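Local coordinates for bartonella effector protein (Bep) substrate of VirB T4SS (Bartonella rochalimae ATCC BAA-1498, PDB 4YK1) that is a VirB type IV secretion effector, represented here by its BID domain, and as a whole protein probably transfers AMP from ATP to protein tyrosine or threonine residues, at residues Glu22-Lys27 with Asn122-Ile127; Ala32-Ser37 with Asp118-Ile123. All coordinates share one frame; numbering follows the deposited sequence.

Interaction 1. Residues Glu22-Lys27 with Asn122-Ile127; sequences EEVIEK and NIRCTI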
loop_
_atom_site.group_PDB
_atom_site.type_symbol
_atom_site.label_atom_id
_atom_site.label_comp_id
_atom_site.label_asym_id
_atom_site.label_seq_id
_atom_site.Cartn_x
_atom_site.Cartn_y
_atom_site.Cartn_z
ATOM N N GLU A 22 -14.080 -5.445 3.434
ATOM C CA GLU A 22 -14.057 -5.744 2.004
ATOM C C GLU A 22 -14.392 -4.517 1.160
ATOM O O GLU A 22 -13.887 -4.373 0.043
ATOM C CB GLU A 22 -15.037 -6.869 1.662
ATOM C CG GLU A 22 -14.826 -8.150 2.441
ATOM C CD GLU A 22 -15.688 -8.217 3.685
ATOM O OE1 GLU A 22 -15.350 -7.545 4.684
ATOM O OE2 GLU A 22 -16.706 -8.942 3.656
ATOM N N GLU A 23 -15.252 -3.643 1.685
ATOM C CA GLU A 23 -15.612 -2.423 0.965
ATOM C C GLU A 23 -14.445 -1.442 0.960
ATOM O O GLU A 23 -14.212 -0.735 -0.021
ATOM C CB GLU A 23 -16.847 -1.754 1.576
ATOM C CG GLU A 23 -17.298 -0.512 0.804
ATOM C CD GLU A 23 -18.390 0.282 1.514
ATOM O OE1 GLU A 23 -19.121 -0.305 2.344
ATOM O OE2 GLU A 23 -18.521 1.494 1.230
ATOM N N VAL A 24 -13.721 -1.394 2.068
ATOM C CA VAL A 24 -12.546 -0.552 2.155
ATOM C C VAL A 24 -11.508 -1.055 1.159
ATOM O O VAL A 24 -10.964 -0.275 0.374
ATOM C CB VAL A 24 -11.991 -0.528 3.585
ATOM C CG1 VAL A 24 -10.809 0.424 3.683
ATOM C CG2 VAL A 24 -13.102 -0.135 4.575
ATOM N N ILE A 25 -11.260 -2.366 1.180
ATOM C CA ILE A 25 -10.264 -2.973 0.301
ATOM C C ILE A 25 -10.632 -2.730 -1.149
ATOM O O ILE A 25 -9.773 -2.404 -1.966
ATOM C CB ILE A 25 -10.108 -4.481 0.572
ATOM C CG1 ILE A 25 -9.471 -4.713 1.937
ATOM C CG2 ILE A 25 -9.246 -5.128 -0.495
ATOM C CD1 ILE A 25 -8.117 -4.062 2.071
ATOM N N GLU A 26 -11.915 -2.879 -1.464
ATOM C CA GLU A 26 -12.382 -2.698 -2.832
ATOM C C GLU A 26 -12.109 -1.271 -3.302
ATOM O O GLU A 26 -11.664 -1.058 -4.433
ATOM C CB GLU A 26 -13.876 -3.031 -2.945
ATOM N N LYS A 27 -12.364 -0.299 -2.428
ATOM C CA LYS A 27 -12.099 1.103 -2.749
ATOM C C LYS A 27 -10.609 1.370 -2.939
ATOM O O LYS A 27 -10.215 2.145 -3.816
ATOM C CB LYS A 27 -12.634 2.019 -1.653
ATOM C CG LYS A 27 -12.482 3.512 -1.957
ATOM C CD LYS A 27 -13.702 4.051 -2.699
ATOM C CE LYS A 27 -13.666 5.571 -2.797
ATOM N NZ LYS A 27 -14.894 6.112 -3.450
ATOM N N ASN A 122 -4.657 7.593 3.539
ATOM C CA ASN A 122 -5.622 8.642 3.226
ATOM C C ASN A 122 -6.945 8.086 2.702
ATOM O O ASN A 122 -7.999 8.607 3.032
ATOM C CB ASN A 122 -5.032 9.610 2.208
ATOM C CG ASN A 122 -3.951 10.472 2.811
ATOM O OD1 ASN A 122 -4.032 10.851 3.974
ATOM N ND2 ASN A 122 -2.925 10.764 2.036
ATOM N N ILE A 123 -6.885 7.046 1.877
ATOM C CA ILE A 123 -8.092 6.430 1.330
ATOM C C ILE A 123 -8.936 5.850 2.456
ATOM O O ILE A 123 -10.153 6.065 2.522
ATOM C CB ILE A 123 -7.747 5.339 0.305
ATOM C CG1 ILE A 123 -7.143 5.961 -0.949
ATOM C CG2 ILE A 123 -8.995 4.564 -0.087
ATOM C CD1 ILE A 123 -6.654 4.950 -1.933
ATOM N N ARG A 124 -8.281 5.110 3.339
ATOM C CA ARG A 124 -8.953 4.508 4.483
ATOM C C ARG A 124 -9.602 5.567 5.378
ATOM O O ARG A 124 -10.710 5.364 5.873
ATOM C CB ARG A 124 -7.968 3.644 5.287
ATOM C CG ARG A 124 -7.425 2.444 4.468
ATOM C CD ARG A 124 -6.726 1.409 5.336
ATOM N NE ARG A 124 -7.628 0.857 6.341
ATOM C CZ ARG A 124 -8.246 -0.318 6.252
ATOM N NH1 ARG A 124 -8.064 -1.122 5.201
ATOM N NH2 ARG A 124 -9.050 -0.693 7.232
ATOM N N CYS A 125 -8.918 6.690 5.586
ATOM C CA CYS A 125 -9.454 7.756 6.435
ATOM C C CYS A 125 -10.650 8.426 5.775
ATOM O O CYS A 125 -11.666 8.675 6.425
ATOM C CB CYS A 125 -8.382 8.802 6.746
ATOM S SG CYS A 125 -7.162 8.280 7.969
ATOM N N THR A 126 -10.524 8.714 4.482
ATOM C CA THR A 126 -11.610 9.311 3.706
ATOM C C THR A 126 -12.847 8.413 3.704
ATOM O O THR A 126 -13.963 8.893 3.886
ATOM C CB THR A 126 -11.159 9.597 2.259
ATOM O OG1 THR A 126 -10.100 10.563 2.283
ATOM C CG2 THR A 126 -12.312 10.149 1.425
ATOM N N ILE A 127 -12.652 7.108 3.518
ATOM C CA ILE A 127 -13.771 6.164 3.509
ATOM C C ILE A 127 -14.498 6.173 4.835
ATOM O O ILE A 127 -15.725 6.228 4.867
ATOM C CB ILE A 127 -13.316 4.739 3.185
ATOM C CG1 ILE A 127 -12.805 4.655 1.756
ATOM C CG2 ILE A 127 -14.477 3.772 3.326
ATOM C CD1 ILE A 127 -12.025 3.385 1.511
#
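Ile127 and the aliphatic stem of Lys27 form the tight spot of this helix-helix contact. Ile127 CD1 presses to 3.5 Å from Lys27 CB, closer than carbons normally pack. The two side chains run antiparallel alongside each other. Ile123 CG2 adds a lighter touch, 4.1 Å from Lys27 CG.

Val24 packs beside this spot. Its CG1 lies opposite the backbone N (chi1 -177°) and is carried onto the 122-127 helix. There it packs 3.9 Å from Ile127 CD1 and also rides over one face of the Arg124 guanidinium. CG1 stands 3.5 Å above that plane, nearer the rim than the centre and closest to NH1. The valine and arginine side chains lie nearly perpendicular, and one methyl sits over part of one guanidinium face. Ile25 CD1 comes to the guanidinium edge instead, 4.3 Å from Arg124 NH1. The arginine chain bends at chi3 (60°), which turns its end toward the 22-27 helix. Beyond the two segments, Arg124 NH1 donates a hydrogen bond to Asn63 O, and NH2 forms a salt bridge with Glu21. Its polar end is therefore held while Val24 packs against its face.

The outer side is looser. The ammonium end of Lys27 turns off from the partner helix at an exposed position. No hydrogen bond joins the two segments, so packing dominates between them. Leu19, in the loop before helix 21-30, touches both Val24 and Ile127 and extends the apolar patch. The segment axes approach to 10.0 Å at 129° between their directions. This is a steeply crossed helix pair, well away from antiparallel, in which the short helix 21-30 packs across the long helix 97-140 of the BID domain.

Interaction 2. Residues Ala32-Ser37 with Asp118-Ile123; sequences ACIQKS and DKVSNI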
loop_
_atom_site.group_PDB
_atom_site.type_symbol
_atom_site.label_atom_id
_atom_site.label_comp_id
_atom_site.label_asym_id
_atom_site.label_seq_id
_atom_site.Cartn_x
_atom_site.Cartn_y
_atom_site.Cartn_z
ATOM N N ALA A 32 -7.322 4.973 -8.688
ATOM C CA ALA A 32 -6.456 5.116 -9.852
ATOM C C ALA A 32 -4.997 5.362 -9.472
ATOM O O ALA A 32 -4.091 4.851 -10.128
ATOM C CB ALA A 32 -6.961 6.234 -10.747
ATOM N N CYS A 33 -4.758 6.139 -8.418
ATOM C CA CYS A 33 -3.379 6.411 -8.003
ATOM C C CYS A 33 -2.752 5.170 -7.382
ATOM O O CYS A 33 -1.565 4.905 -7.569
ATOM C CB CYS A 33 -3.319 7.577 -7.018
ATOM S SG CYS A 33 -3.675 9.172 -7.792
ATOM N N ILE A 34 -3.555 4.420 -6.635
ATOM C CA ILE A 34 -3.112 3.148 -6.086
ATOM C C ILE A 34 -2.697 2.219 -7.220
ATOM O O ILE A 34 -1.663 1.553 -7.150
ATOM C CB ILE A 34 -4.207 2.503 -5.226
ATOM C CG1 ILE A 34 -4.356 3.267 -3.911
ATOM C CG2 ILE A 34 -3.870 1.039 -4.945
ATOM C CD1 ILE A 34 -3.158 3.087 -2.976
ATOM N N GLN A 35 -3.493 2.195 -8.283
ATOM C CA GLN A 35 -3.231 1.267 -9.374
ATOM C C GLN A 35 -1.977 1.652 -10.154
ATOM O O GLN A 35 -1.208 0.783 -10.546
ATOM C CB GLN A 35 -4.443 1.186 -10.305
ATOM C CG GLN A 35 -5.646 0.496 -9.667
ATOM C CD GLN A 35 -6.827 0.372 -10.621
ATOM O OE1 GLN A 35 -6.723 0.711 -11.801
ATOM N NE2 GLN A 35 -7.953 -0.121 -10.113
ATOM N N LYS A 36 -1.770 2.950 -10.379
ATOM C CA LYS A 36 -0.544 3.417 -11.022
ATOM C C LYS A 36 0.665 3.128 -10.131
ATOM O O LYS A 36 1.709 2.681 -10.608
ATOM C CB LYS A 36 -0.618 4.915 -11.341
ATOM N N SER A 37 0.524 3.381 -8.835
ATOM C CA SER A 37 1.616 3.100 -7.903
ATOM C C SER A 37 1.960 1.604 -7.874
ATOM O O SER A 37 3.134 1.215 -7.905
ATOM C CB SER A 37 1.264 3.600 -6.499
ATOM O OG SER A 37 2.357 3.380 -5.608
ATOM N N ASP A 118 1.157 5.808 2.258
ATOM C CA ASP A 118 0.523 7.100 2.566
ATOM C C ASP A 118 -0.811 7.244 1.831
ATOM O O ASP A 118 -1.783 7.764 2.384
ATOM C CB ASP A 118 1.445 8.262 2.195
ATOM C CG ASP A 118 0.792 9.629 2.410
ATOM O OD1 ASP A 118 0.914 10.156 3.530
ATOM O OD2 ASP A 118 0.165 10.173 1.465
ATOM N N LYS A 119 -0.849 6.803 0.575
ATOM C CA LYS A 119 -2.079 6.877 -0.214
ATOM C C LYS A 119 -3.145 5.988 0.408
ATOM O O LYS A 119 -4.294 6.400 0.556
ATOM C CB LYS A 119 -1.847 6.459 -1.675
ATOM C CG LYS A 119 -0.944 7.390 -2.484
ATOM C CD LYS A 119 -0.666 6.823 -3.890
ATOM C CE LYS A 119 0.457 7.575 -4.616
ATOM N NZ LYS A 119 1.743 6.791 -4.618
ATOM N N VAL A 120 -2.767 4.760 0.760
ATOM C CA VAL A 120 -3.696 3.839 1.402
ATOM C C VAL A 120 -4.286 4.455 2.675
ATOM O O VAL A 120 -5.488 4.396 2.904
ATOM C CB VAL A 120 -3.024 2.507 1.731
ATOM C CG1 VAL A 120 -3.941 1.675 2.618
ATOM C CG2 VAL A 120 -2.699 1.752 0.442
ATOM N N SER A 121 -3.419 5.029 3.502
ATOM C CA SER A 121 -3.818 5.655 4.748
ATOM C C SER A 121 -4.873 6.743 4.535
ATOM O O SER A 121 -5.872 6.800 5.249
ATOM C CB SER A 121 -2.595 6.250 5.443
ATOM O OG SER A 121 -2.950 6.715 6.728
ATOM N N ASN A 122 -4.657 7.593 3.539
ATOM C CA ASN A 122 -5.622 8.642 3.226
ATOM C C ASN A 122 -6.945 8.086 2.702
ATOM O O ASN A 122 -7.999 8.607 3.032
ATOM C CB ASN A 122 -5.032 9.610 2.208
ATOM C CG ASN A 122 -3.951 10.472 2.811
ATOM O OD1 ASN A 122 -4.032 10.851 3.974
ATOM N ND2 ASN A 122 -2.925 10.764 2.036
ATOM N N ILE A 123 -6.885 7.046 1.877
ATOM C CA ILE A 123 -8.092 6.430 1.330
ATOM C C ILE A 123 -8.936 5.850 2.456
ATOM O O ILE A 123 -10.153 6.065 2.522
ATOM C CB ILE A 123 -7.747 5.339 0.305
ATOM C CG1 ILE A 123 -7.143 5.961 -0.949
ATOM C CG2 ILE A 123 -8.995 4.564 -0.087
ATOM C CD1 ILE A 123 -6.654 4.950 -1.933
#
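Ile34 meets three side chains of the 118-123 helix. Its CD1 reaches Val120 CG2 at 3.7 Å, and the valine stands roughly square to the isoleucine. The same methyl lies 3.8 Å from Lys119 CB, where the isoleucine and lysine chains pass side by side, pointing opposite ways. One bond back, Ile34 CG1 is pressed by Ile123 CD1 at 3.5 Å, a tight fit for two carbons. The second torsion of Ile34 (-70°) swings CD1 toward Lys119 and Val120.

Lys119 borders this apolar patch. Its CD passes Cys33 CB at 4.2 Å, and a bend at the last torsion (104°) brings NZ near Ser37, 3.6 Å from OG. Ser37 OG has its hydrogen bond with Glu112, about two turns earlier in helix 97-140. Outside the two segments, Lys119 NZ forms a long, weak ion pair with the same carboxylate.

Further out, Tyr116 touches Ile34 and Ser37, while Ile28 packs on Val120 and Ile123. Asp31 OD1 accepts a hydrogen bond from Ile34 N at the start of helix 32-49. The axes of the two segments come within 10.3 Å, with 160° between their directions. The arrangement is a nearly antiparallel helix pair within the four-helix bundle of the BID domain.

How the interactions relate
Interactions 1 and 2 follow each other along helix 97-140, with centres 10 Å apart. Their segments on that helix overlap at Asn122 and Ile123, and Ile123 touches both partners. The other sides come from consecutive helices, 21-30 and 32-49. As the chain moves on from 22-27 to 32-37, its contacts step back along the long helix from 122-127 to 118-123, consistent with the opposed directions of the helices. Asp31 lies at the break between helix 21-30 and helix 32-49. Interaction 2 is nearer the chain centre, 7 Å away against 12 Å. One long helix of the BID domain thus packs against two successive helices at different angles.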